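Side-chain contacts in putative adhesin (Komagataella phaffii, PDB 5FX8), which is a putative adhesion protein of the yeast cell surface that may take part in cell-cell interaction: residues Ser68-Thr73 against Gln77-Ala82; Ser5-Val10 against Phe129-Ser134; Phe56-Tyr59 against Asp64-Val67. All blocks are in the same frame, centred on the assembly; numbering follows the deposited sequence.

How the interactions relate
All three contacts belong to the N-terminal portion of the adhesin, within the region matched to the first cohesin-like domain. Interaction 3 shapes the loop that leads into strand 68-72, and interaction 1 is the hairpin that strand forms with the next one. The two touch directly: Thr81 OG1 lies 2.9 Å from Ser66 O, a probable hydrogen bond from hairpin to loop, although their centres are about 16 Å apart. Interaction 2 brings together strands far apart in sequence, and the residues of the other two contacts fall between its segments along the chain. Its centre is about 19 Å from each of theirs, with nearest atoms about 11 Å from interaction 1 and about 9 Å from interaction 3.

Interaction 1. Residues Ser68-Thr73 against Gln77-Ala82; sequences SEFFTT and QVLSTA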
ATOM      1  N   SER C  68     -33.260  57.102  41.834  1.00 17.21           N
ATOM      2  CA  SER C  68     -34.430  56.286  42.046  1.00 17.28           C
ATOM      3  C   SER C  68     -34.955  56.544  43.442  1.00 20.35           C
ATOM      4  O   SER C  68     -34.252  57.065  44.303  1.00 22.00           O
ATOM      5  CB  SER C  68     -34.114  54.807  41.859  1.00 20.42           C
ATOM      6  OG  SER C  68     -35.286  54.025  41.954  1.00 23.96           O
ATOM      7  N   GLU C  69     -36.208  56.185  43.639  1.00 23.27           N
ATOM      8  CA  GLU C  69     -36.875  56.112  44.927  1.00 22.56           C
ATOM      9  C   GLU C  69     -36.883  54.664  45.402  1.00 23.40           C
ATOM     10  O   GLU C  69     -36.987  53.746  44.592  1.00 23.46           O
ATOM     11  CB  GLU C  69     -38.304  56.626  44.778  1.00 25.05           C
ATOM     12  CG  GLU C  69     -39.128  56.621  46.037  1.00 31.34           C
ATOM     13  CD  GLU C  69     -38.960  57.876  46.778  1.00 32.79           C
ATOM     14  OE1 GLU C  69     -38.672  58.872  46.118  1.00 34.08           O
ATOM     15  OE2 GLU C  69     -39.121  57.871  47.997  1.00 33.29           O
ATOM     16  N   PHE C  70     -36.801  54.451  46.718  1.00 22.40           N
ATOM     17  CA  PHE C  70     -36.838  53.097  47.262  1.00 22.50           C
ATOM     18  C   PHE C  70     -37.961  52.944  48.286  1.00 26.22           C
ATOM     19  O   PHE C  70     -38.240  53.859  49.060  1.00 26.20           O
ATOM     20  CB  PHE C  70     -35.481  52.729  47.848  1.00 22.22           C
ATOM     21  CG  PHE C  70     -34.411  52.619  46.811  1.00 21.27           C
ATOM     22  CD1 PHE C  70     -33.755  53.743  46.349  1.00 21.27           C
ATOM     23  CD2 PHE C  70     -34.104  51.401  46.253  1.00 21.53           C
ATOM     24  CE1 PHE C  70     -32.803  53.648  45.365  1.00 22.30           C
ATOM     25  CE2 PHE C  70     -33.151  51.295  45.269  1.00 21.42           C
ATOM     26  CZ  PHE C  70     -32.494  52.414  44.825  1.00 21.43           C
ATOM     27  N   PHE C  71     -38.611  51.779  48.276  1.00 25.89           N
ATOM     28  CA  PHE C  71     -39.835  51.521  49.018  1.00 26.14           C
ATOM     29  C   PHE C  71     -39.655  50.308  49.915  1.00 27.51           C
ATOM     30  O   PHE C  71     -38.689  49.560  49.792  1.00 25.88           O
ATOM     31  CB  PHE C  71     -41.025  51.285  48.078  1.00 25.44           C
ATOM     32  CG  PHE C  71     -41.198  52.342  47.055  1.00 24.91           C
ATOM     33  CD1 PHE C  71     -40.429  52.345  45.910  1.00 25.82           C
ATOM     34  CD2 PHE C  71     -42.115  53.340  47.229  1.00 26.25           C
ATOM     35  CE1 PHE C  71     -40.572  53.321  44.972  1.00 23.36           C
ATOM     36  CE2 PHE C  71     -42.257  54.322  46.281  1.00 28.06           C
ATOM     37  CZ  PHE C  71     -41.485  54.308  45.155  1.00 23.71           C
ATOM     38  N   THR C  72     -40.594  50.132  50.848  1.00 29.81           N
ATOM     39  CA  THR C  72     -40.728  48.876  51.566  1.00 29.20           C
ATOM     40  C   THR C  72     -41.405  47.857  50.668  1.00 31.58           C
ATOM     41  O   THR C  72     -41.951  48.189  49.618  1.00 30.12           O
ATOM     42  CB  THR C  72     -41.559  49.036  52.831  1.00 29.55           C
ATOM     43  OG1 THR C  72     -42.864  49.486  52.461  1.00 36.72           O
ATOM     44  CG2 THR C  72     -40.943  50.037  53.777  1.00 30.35           C
ATOM     45  N   THR C  73     -41.378  46.594  51.096  1.00 35.84           N
ATOM     46  CA  THR C  73     -42.089  45.560  50.356  1.00 29.95           C
ATOM     47  C   THR C  73     -43.572  45.870  50.272  1.00 30.81           C
ATOM     48  O   THR C  73     -44.253  45.396  49.366  1.00 41.13           O
ATOM     49  CB  THR C  73     -41.885  44.220  51.026  1.00 31.83           C
ATOM     50  OG1 THR C  73     -42.378  44.317  52.359  1.00 36.26           O
ATOM     51  CG2 THR C  73     -40.418  43.874  51.091  1.00 35.11           C
ATOM     52  N   GLN C  77     -42.729  54.708  50.747  1.00 29.56           N
ATOM     53  CA  GLN C  77     -41.516  55.432  50.390  1.00 30.10           C
ATOM     54  C   GLN C  77     -40.573  55.510  51.577  1.00 34.65           C
ATOM     55  O   GLN C  77     -40.996  55.742  52.713  1.00 35.99           O
ATOM     56  CB  GLN C  77     -41.846  56.842  49.907  1.00 32.32           C
ATOM     57  CG  GLN C  77     -42.461  56.881  48.534  1.00 36.44           C
ATOM     58  CD  GLN C  77     -42.635  58.280  47.985  1.00 45.73           C
ATOM     59  OE1 GLN C  77     -42.487  59.267  48.709  1.00 53.67           O
ATOM     60  NE2 GLN C  77     -42.975  58.372  46.699  1.00 46.38           N
ATOM     61  N   VAL C  78     -39.282  55.329  51.309  1.00 28.76           N
ATOM     62  CA  VAL C  78     -38.255  55.337  52.341  1.00 30.49           C
ATOM     63  C   VAL C  78     -37.186  56.377  52.052  1.00 33.04           C
ATOM     64  O   VAL C  78     -36.878  57.216  52.900  1.00 33.05           O
ATOM     65  CB  VAL C  78     -37.623  53.941  52.517  1.00 31.77           C
ATOM     66  CG1 VAL C  78     -36.525  53.989  53.574  1.00 29.25           C
ATOM     67  CG2 VAL C  78     -38.691  52.921  52.877  1.00 29.67           C
ATOM     68  N   LEU C  79     -36.609  56.336  50.858  1.00 31.85           N
ATOM     69  CA  LEU C  79     -35.538  57.249  50.498  1.00 29.50           C
ATOM     70  C   LEU C  79     -35.424  57.278  48.987  1.00 26.23           C
ATOM     71  O   LEU C  79     -35.990  56.443  48.284  1.00 23.57           O
ATOM     72  CB  LEU C  79     -34.216  56.832  51.140  1.00 31.25           C
ATOM     73  CG  LEU C  79     -33.710  55.413  50.890  1.00 27.32           C
ATOM     74  CD1 LEU C  79     -32.914  55.357  49.641  1.00 21.93           C
ATOM     75  CD2 LEU C  79     -32.859  55.020  52.040  1.00 28.46           C
ATOM     76  N   SER C  80     -34.669  58.246  48.506  1.00 24.43           N
ATOM     77  CA  SER C  80     -34.312  58.341  47.110  1.00 23.66           C
ATOM     78  C   SER C  80     -32.804  58.545  47.028  1.00 25.73           C
ATOM     79  O   SER C  80     -32.180  58.989  47.989  1.00 25.89           O
ATOM     80  CB  SER C  80     -35.057  59.471  46.439  1.00 22.09           C
ATOM     81  OG  SER C  80     -34.635  60.681  46.987  1.00 25.90           O
ATOM     82  N   THR C  81     -32.218  58.206  45.882  1.00 22.23           N
ATOM     83  CA  THR C  81     -30.774  58.195  45.709  1.00 20.21           C
ATOM     84  C   THR C  81     -30.391  59.057  44.519  1.00 19.13           C
ATOM     85  O   THR C  81     -31.153  59.204  43.569  1.00 23.81           O
ATOM     86  CB  THR C  81     -30.218  56.760  45.471  1.00 21.03           C
ATOM     87  OG1 THR C  81     -30.944  56.127  44.408  1.00 24.19           O
ATOM     88  CG2 THR C  81     -30.298  55.890  46.703  1.00 19.29           C
ATOM     89  N   ALA C  82     -29.197  59.609  44.557  1.00 20.27           N
ATOM     90  CA  ALA C  82     -28.655  60.264  43.383  1.00 21.83           C
ATOM     91  C   ALA C  82     -27.141  60.184  43.503  1.00 20.77           C
ATOM     92  O   ALA C  82     -26.622  60.175  44.613  1.00 23.71           O
ATOM     93  CB  ALA C  82     -29.145  61.705  43.277  1.00 20.83           C
TER
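A beta hairpin with a classic bulge pairs strand 68-72 with strand 77-82, the irregularity lying where Phe70 is opposed by two residues, Val78 and Leu79. Val78 N donates to Phe70 O at 2.9 Å, whereas the bond from Leu79 N to the same oxygen is weak at 3.5 Å. In the other direction Phe70 N gives a bond of 2.7 Å to Leu79 O.

Glu69, Phe71, Gln77 and Ser80 point to one face, Phe70, Leu79 and Thr81 to the other, the bulge interrupting strict alternation at Val78. The carboxylate of Glu69 stacks on the amide of Gln77, their planes 25° apart. Glu69 is bent at chi2 (89°), which folds its carboxylate back across the neighbouring strand; OE2 also makes a weak hydrogen bond to Ser95 OG. Gln77 lies alongside Phe71 and brings CG to 3.4 Å from Phe71 CE2. On the buried face Phe70 CD1 packs against Leu79 CD1 at 3.8 Å, and the edge of the Phe70 ring meets Thr81 OG1, 3.2 Å from CE1. Phe92 and Phe110 also touch Thr81.

The hairpin thus has a carboxylate-amide stack on one face and apolar packing on the other, where Ser66 O satisfies the Thr81 hydroxyl.

Interaction 2. Residues Ser5-Val10 against Phe129-Ser134; sequences SDITVV and FDFETS
Strand 5-10 and segment 129-134 run in roughly opposite senses and meet through side chains, the CA atoms of Ile7 and Phe131 standing 7.7 Å apart and those of Val9 and Phe129 8.2 Å, with no hydrogen bond between them. The gap is too wide for backbone pairing and is filled by side chains. Strand 4-11 pairs with strand 25-31 in one sheet, and strand 126-132 pairs with strand 137-144 in another, a layered arrangement consistent with the beta-sandwich of cohesin-like domains.

Ile7 sets its CG2 methyl over one face of the Phe131 ring, 3.9 Å from the centroid and 18° off the normal, in a CH-pi contact. The longer branch of Ile7 ends near the root of the same side chain, CD1 lying 3.8 Å from Phe131 CB. Val9 divides its methyls mainly between two phenylalanines. With CG1 anti to the backbone N (chi1 -179°), that methyl reaches Phe129 CE2 at 3.7 Å, while CG2 approaches Phe131 CE1 at 3.8 Å. Phe131 is thus touched by both aliphatic residues.

Val48 and Tyr138 also pack on Ile7, Pro140 touches Val9 and Phe131, and the Phe129 ring meets His127 edge-to-face. All four residues of the contact are buried, and their contribution is hydrophobic: dispersion and CH-pi contacts join the layers here, without a direct polar link between the two segments.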
ATOM      1  N   SER C   5     -24.924  49.348  57.838  1.00 29.78           N
ATOM      2  CA  SER C   5     -24.182  48.353  58.608  1.00 29.73           C
ATOM      3  C   SER C   5     -23.095  47.652  57.813  1.00 33.31           C
ATOM      4  O   SER C   5     -22.197  47.049  58.412  1.00 30.00           O
ATOM      5  CB  SER C   5     -25.126  47.286  59.174  1.00 29.80           C
ATOM      6  OG  SER C   5     -25.940  46.712  58.170  1.00 29.86           O
ATOM      7  N   ASP C   6     -23.167  47.704  56.488  1.00 33.89           N
ATOM      8  CA  ASP C   6     -22.256  46.959  55.643  1.00 27.04           C
ATOM      9  C   ASP C   6     -22.418  47.426  54.210  1.00 26.39           C
ATOM     10  O   ASP C   6     -23.485  47.915  53.829  1.00 23.16           O
ATOM     11  CB  ASP C   6     -22.516  45.464  55.731  1.00 28.06           C
ATOM     12  CG  ASP C   6     -21.325  44.688  55.359  1.00 29.34           C
ATOM     13  OD1 ASP C   6     -20.264  45.337  55.215  1.00 36.18           O
ATOM     14  OD2 ASP C   6     -21.435  43.459  55.240  1.00 29.36           O
ATOM     15  N   ILE C   7     -21.341  47.281  53.437  1.00 23.71           N
ATOM     16  CA  ILE C   7     -21.327  47.511  51.997  1.00 24.25           C
ATOM     17  C   ILE C   7     -20.585  46.337  51.354  1.00 27.30           C
ATOM     18  O   ILE C   7     -19.392  46.132  51.609  1.00 30.02           O
ATOM     19  CB  ILE C   7     -20.670  48.854  51.622  1.00 24.73           C
ATOM     20  CG1 ILE C   7     -21.395  50.026  52.277  1.00 26.96           C
ATOM     21  CG2 ILE C   7     -20.708  49.075  50.139  1.00 20.05           C
ATOM     22  CD1 ILE C   7     -20.730  51.374  52.044  1.00 24.55           C
ATOM     23  N   THR C   8     -21.289  45.550  50.542  1.00 22.36           N
ATOM     24  CA  THR C   8     -20.720  44.344  49.964  1.00 22.68           C
ATOM     25  C   THR C   8     -20.641  44.467  48.452  1.00 23.21           C
ATOM     26  O   THR C   8     -21.394  45.216  47.832  1.00 25.62           O
ATOM     27  CB  THR C   8     -21.534  43.109  50.344  1.00 22.57           C
ATOM     28  OG1 THR C   8     -22.849  43.195  49.786  1.00 21.69           O
ATOM     29  CG2 THR C   8     -21.635  43.020  51.839  1.00 23.51           C
ATOM     30  N   VAL C   9     -19.696  43.743  47.867  1.00 22.34           N
ATOM     31  CA  VAL C   9     -19.514  43.704  46.427  1.00 22.09           C
ATOM     32  C   VAL C   9     -19.304  42.261  46.017  1.00 23.27           C
ATOM     33  O   VAL C   9     -18.415  41.584  46.541  1.00 32.29           O
ATOM     34  CB  VAL C   9     -18.329  44.552  45.971  1.00 22.79           C
ATOM     35  CG1 VAL C   9     -18.244  44.473  44.487  1.00 25.27           C
ATOM     36  CG2 VAL C   9     -18.504  45.968  46.413  1.00 23.61           C
ATOM     37  N   VAL C  10     -20.125  41.781  45.101  1.00 24.53           N
ATOM     38  CA  VAL C  10     -19.971  40.454  44.531  1.00 24.37           C
ATOM     39  C   VAL C  10     -20.214  40.568  43.038  1.00 25.00           C
ATOM     40  O   VAL C  10     -20.635  41.610  42.530  1.00 27.23           O
ATOM     41  CB  VAL C  10     -20.927  39.415  45.142  1.00 25.63           C
ATOM     42  CG1 VAL C  10     -20.776  39.384  46.631  1.00 26.22           C
ATOM     43  CG2 VAL C  10     -22.341  39.724  44.769  1.00 24.96           C
ATOM     44  N   PHE C 129     -12.335  47.334  47.264  1.00 31.15           N
ATOM     45  CA  PHE C 129     -12.995  48.581  46.900  1.00 28.74           C
ATOM     46  C   PHE C 129     -13.208  49.377  48.169  1.00 27.68           C
ATOM     47  O   PHE C 129     -13.717  48.840  49.152  1.00 27.68           O
ATOM     48  CB  PHE C 129     -14.348  48.340  46.228  1.00 28.00           C
ATOM     49  CG  PHE C 129     -14.316  47.423  45.052  1.00 26.29           C
ATOM     50  CD1 PHE C 129     -13.987  47.897  43.802  1.00 27.45           C
ATOM     51  CD2 PHE C 129     -14.677  46.106  45.186  1.00 25.76           C
ATOM     52  CE1 PHE C 129     -13.993  47.076  42.730  1.00 25.84           C
ATOM     53  CE2 PHE C 129     -14.682  45.284  44.113  1.00 26.31           C
ATOM     54  CZ  PHE C 129     -14.343  45.766  42.885  1.00 27.00           C
ATOM     55  N   ASP C 130     -12.817  50.640  48.155  1.00 28.28           N
ATOM     56  CA  ASP C 130     -12.931  51.496  49.332  1.00 28.00           C
ATOM     57  C   ASP C 130     -14.150  52.407  49.197  1.00 26.58           C
ATOM     58  O   ASP C 130     -14.174  53.302  48.351  1.00 27.15           O
ATOM     59  CB  ASP C 130     -11.659  52.318  49.518  1.00 29.36           C
ATOM     60  CG  ASP C 130     -10.474  51.472  49.889  1.00 31.88           C
ATOM     61  OD1 ASP C 130     -10.685  50.393  50.471  1.00 31.29           O
ATOM     62  OD2 ASP C 130      -9.333  51.884  49.596  1.00 42.74           O
ATOM     63  N   PHE C 131     -15.155  52.185  50.035  1.00 25.84           N
ATOM     64  CA  PHE C 131     -16.289  53.097  50.167  1.00 27.80           C
ATOM     65  C   PHE C 131     -16.117  53.923  51.444  1.00 28.63           C
ATOM     66  O   PHE C 131     -15.975  53.367  52.539  1.00 27.93           O
ATOM     67  CB  PHE C 131     -17.611  52.327  50.189  1.00 26.23           C
ATOM     68  CG  PHE C 131     -17.834  51.481  48.969  1.00 26.62           C
ATOM     69  CD1 PHE C 131     -17.381  50.176  48.928  1.00 26.02           C
ATOM     70  CD2 PHE C 131     -18.477  51.991  47.863  1.00 24.40           C
ATOM     71  CE1 PHE C 131     -17.559  49.409  47.826  1.00 24.29           C
ATOM     72  CE2 PHE C 131     -18.661  51.220  46.756  1.00 24.20           C
ATOM     73  CZ  PHE C 131     -18.193  49.926  46.736  1.00 24.58           C
ATOM     74  N   GLU C 132     -16.112  55.244  51.304  1.00 30.15           N
ATOM     75  CA  GLU C 132     -15.945  56.148  52.433  1.00 31.59           C
ATOM     76  C   GLU C 132     -17.287  56.738  52.843  1.00 30.58           C
ATOM     77  O   GLU C 132     -18.009  57.299  52.014  1.00 29.40           O
ATOM     78  CB  GLU C 132     -14.945  57.251  52.100  1.00 36.40           C
ATOM     79  CG  GLU C 132     -13.527  56.726  51.981  1.00 46.65           C
ATOM     80  CD  GLU C 132     -12.474  57.745  52.352  1.00 57.75           C
ATOM     81  OE1 GLU C 132     -12.842  58.852  52.802  1.00 60.11           O
ATOM     82  OE2 GLU C 132     -11.272  57.441  52.187  1.00 63.45           O
ATOM     83  N   THR C 133     -17.634  56.570  54.115  1.00 31.17           N
ATOM     84  CA  THR C 133     -18.710  57.349  54.700  1.00 31.63           C
ATOM     85  C   THR C 133     -18.109  58.438  55.572  1.00 33.03           C
ATOM     86  O   THR C 133     -17.000  58.915  55.304  1.00 33.68           O
ATOM     87  CB  THR C 133     -19.650  56.479  55.519  1.00 32.93           C
ATOM     88  OG1 THR C 133     -18.963  56.005  56.676  1.00 33.17           O
ATOM     89  CG2 THR C 133     -20.118  55.305  54.695  1.00 31.75           C
ATOM     90  N   SER C 134     -18.824  58.836  56.617  1.00 38.90           N
ATOM     91  CA  SER C 134     -18.332  59.914  57.464  1.00 33.91           C
ATOM     92  C   SER C 134     -17.582  59.375  58.661  1.00 33.61           C
ATOM     93  O   SER C 134     -16.585  59.960  59.087  1.00 34.31           O
ATOM     94  CB  SER C 134     -19.487  60.812  57.913  1.00 32.92           C
ATOM     95  OG  SER C 134     -20.564  60.059  58.437  1.00 33.27           O
TER

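Interaction 3. Residues Phe56-Tyr59 against Asp64-Val67; sequences FVQY and DPSV
Phe56 turns one ring face to Ser66, whose CB stands over it, offset toward the rim, 3.8 Å from the centroid and 20° off the normal. Ser66 belongs to a type I beta turn, Asp64-Val67, which also contains an Asx turn; both segments form part of the loop between strands 54-55 and 68-72.

The Pro65 ring and the Phe56 side chain run alongside in opposite senses, with Pro65 CG 3.9 Å from Phe56 CD1. The same CG lies 3.5 Å from the carbonyl oxygen of Val57. Gln58 lies roughly perpendicular to Pro65, and its CG meets Pro65 CD at 3.4 Å. Proline is therefore bordered by aromatic, backbone and aliphatic groups in turn. Phe56 itself is buried, its ring also meeting Phe83 and, edge-to-face, Phe110, so the contact fastens the turn to the aromatic interior of the domain.

Ser66 has OG between its backbone N and carbonyl carbon (chi1 72°), which turns the hydroxyl back to Asp64; CB, placed by the backbone, meets the ring. Tyr85 OH is a further partner of Asp64 OD1. That oxygen accepts from Ser66 OG at 2.7 Å on its syn side and from Ser66 N at 2.8 Å on its anti side, both donors tilted to the same face of the carboxylate.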
ATOM      1  N   PHE C  56     -21.379  53.579  36.961  1.00 20.31           N
ATOM      2  CA  PHE C  56     -22.749  53.316  36.553  1.00 19.30           C
ATOM      3  C   PHE C  56     -22.777  53.220  35.049  1.00 18.83           C
ATOM      4  O   PHE C  56     -22.001  53.897  34.382  1.00 21.03           O
ATOM      5  CB  PHE C  56     -23.680  54.431  37.000  1.00 19.56           C
ATOM      6  CG  PHE C  56     -24.076  54.345  38.419  1.00 19.31           C
ATOM      7  CD1 PHE C  56     -25.175  53.621  38.788  1.00 18.89           C
ATOM      8  CD2 PHE C  56     -23.354  54.984  39.379  1.00 17.28           C
ATOM      9  CE1 PHE C  56     -25.552  53.537  40.074  1.00 16.26           C
ATOM     10  CE2 PHE C  56     -23.718  54.892  40.672  1.00 20.20           C
ATOM     11  CZ  PHE C  56     -24.833  54.163  41.020  1.00 19.66           C
ATOM     12  N   VAL C  57     -23.647  52.364  34.514  1.00 18.98           N
ATOM     13  CA  VAL C  57     -23.757  52.176  33.070  1.00 19.35           C
ATOM     14  C   VAL C  57     -25.124  52.657  32.615  1.00 22.09           C
ATOM     15  O   VAL C  57     -26.157  52.167  33.079  1.00 24.01           O
ATOM     16  CB  VAL C  57     -23.529  50.719  32.658  1.00 20.57           C
ATOM     17  CG1 VAL C  57     -23.634  50.579  31.133  1.00 19.15           C
ATOM     18  CG2 VAL C  57     -22.201  50.238  33.160  1.00 17.62           C
ATOM     19  N   GLN C  58     -25.136  53.568  31.669  1.00 22.95           N
ATOM     20  CA  GLN C  58     -26.346  54.268  31.295  1.00 23.24           C
ATOM     21  C   GLN C  58     -26.913  53.695  30.003  1.00 24.67           C
ATOM     22  O   GLN C  58     -26.244  53.703  28.972  1.00 25.18           O
ATOM     23  CB  GLN C  58     -26.047  55.758  31.163  1.00 27.40           C
ATOM     24  CG  GLN C  58     -25.859  56.427  32.502  1.00 28.14           C
ATOM     25  CD  GLN C  58     -24.941  57.614  32.445  1.00 44.59           C
ATOM     26  OE1 GLN C  58     -25.340  58.749  32.740  1.00 44.75           O
ATOM     27  NE2 GLN C  58     -23.686  57.363  32.072  1.00 48.36           N
ATOM     28  N   TYR C  59     -28.138  53.195  30.060  1.00 24.45           N
ATOM     29  CA  TYR C  59     -28.889  52.934  28.839  1.00 26.04           C
ATOM     30  C   TYR C  59     -30.382  53.127  29.108  1.00 26.75           C
ATOM     31  O   TYR C  59     -30.954  52.476  29.984  1.00 26.47           O
ATOM     32  CB  TYR C  59     -28.618  51.527  28.269  1.00 25.20           C
ATOM     33  CG  TYR C  59     -29.201  51.395  26.883  1.00 25.19           C
ATOM     34  CD1 TYR C  59     -28.566  51.963  25.791  1.00 27.29           C
ATOM     35  CD2 TYR C  59     -30.417  50.774  26.674  1.00 26.81           C
ATOM     36  CE1 TYR C  59     -29.110  51.877  24.523  1.00 27.06           C
ATOM     37  CE2 TYR C  59     -30.968  50.690  25.408  1.00 28.25           C
ATOM     38  CZ  TYR C  59     -30.302  51.246  24.338  1.00 27.76           C
ATOM     39  OH  TYR C  59     -30.820  51.180  23.072  1.00 31.22           O
ATOM     40  N   ASP C  64     -30.208  58.340  33.863  1.00 24.91           N
ATOM     41  CA  ASP C  64     -29.243  58.138  34.927  1.00 19.95           C
ATOM     42  C   ASP C  64     -29.730  57.006  35.812  1.00 22.09           C
ATOM     43  O   ASP C  64     -30.764  57.154  36.475  1.00 21.38           O
ATOM     44  CB  ASP C  64     -29.090  59.416  35.718  1.00 21.58           C
ATOM     45  CG  ASP C  64     -28.064  59.325  36.806  1.00 20.35           C
ATOM     46  OD1 ASP C  64     -27.812  58.229  37.336  1.00 22.49           O
ATOM     47  OD2 ASP C  64     -27.542  60.384  37.164  1.00 20.81           O
ATOM     48  N   PRO C  65     -29.035  55.869  35.859  1.00 21.97           N
ATOM     49  CA  PRO C  65     -29.549  54.720  36.607  1.00 19.82           C
ATOM     50  C   PRO C  65     -29.395  54.865  38.096  1.00 18.22           C
ATOM     51  O   PRO C  65     -29.914  54.034  38.850  1.00 20.72           O
ATOM     52  CB  PRO C  65     -28.706  53.560  36.075  1.00 21.15           C
ATOM     53  CG  PRO C  65     -27.440  54.189  35.625  1.00 19.42           C
ATOM     54  CD  PRO C  65     -27.777  55.566  35.163  1.00 19.42           C
ATOM     55  N   SER C  66     -28.716  55.895  38.550  1.00 17.93           N
ATOM     56  CA  SER C  66     -28.544  56.026  39.982  1.00 20.04           C
ATOM     57  C   SER C  66     -29.672  56.785  40.651  1.00 18.64           C
ATOM     58  O   SER C  66     -29.690  56.861  41.878  1.00 20.70           O
ATOM     59  CB  SER C  66     -27.229  56.713  40.288  1.00 16.37           C
ATOM     60  OG  SER C  66     -27.342  58.065  39.944  1.00 21.37           O
ATOM     61  N   VAL C  67     -30.607  57.337  39.892  1.00 17.14           N
ATOM     62  CA  VAL C  67     -31.631  58.215  40.438  1.00 20.76           C
ATOM     63  C   VAL C  67     -32.912  57.416  40.601  1.00 19.04           C
ATOM     64  O   VAL C  67     -33.592  57.090  39.629  1.00 20.26           O
ATOM     65  CB  VAL C  67     -31.847  59.444  39.554  1.00 19.38           C
ATOM     66  CG1 VAL C  67     -32.818  60.365  40.213  1.00 20.53           C
ATOM     67  CG2 VAL C  67     -30.531  60.151  39.311  1.00 18.91           C
TER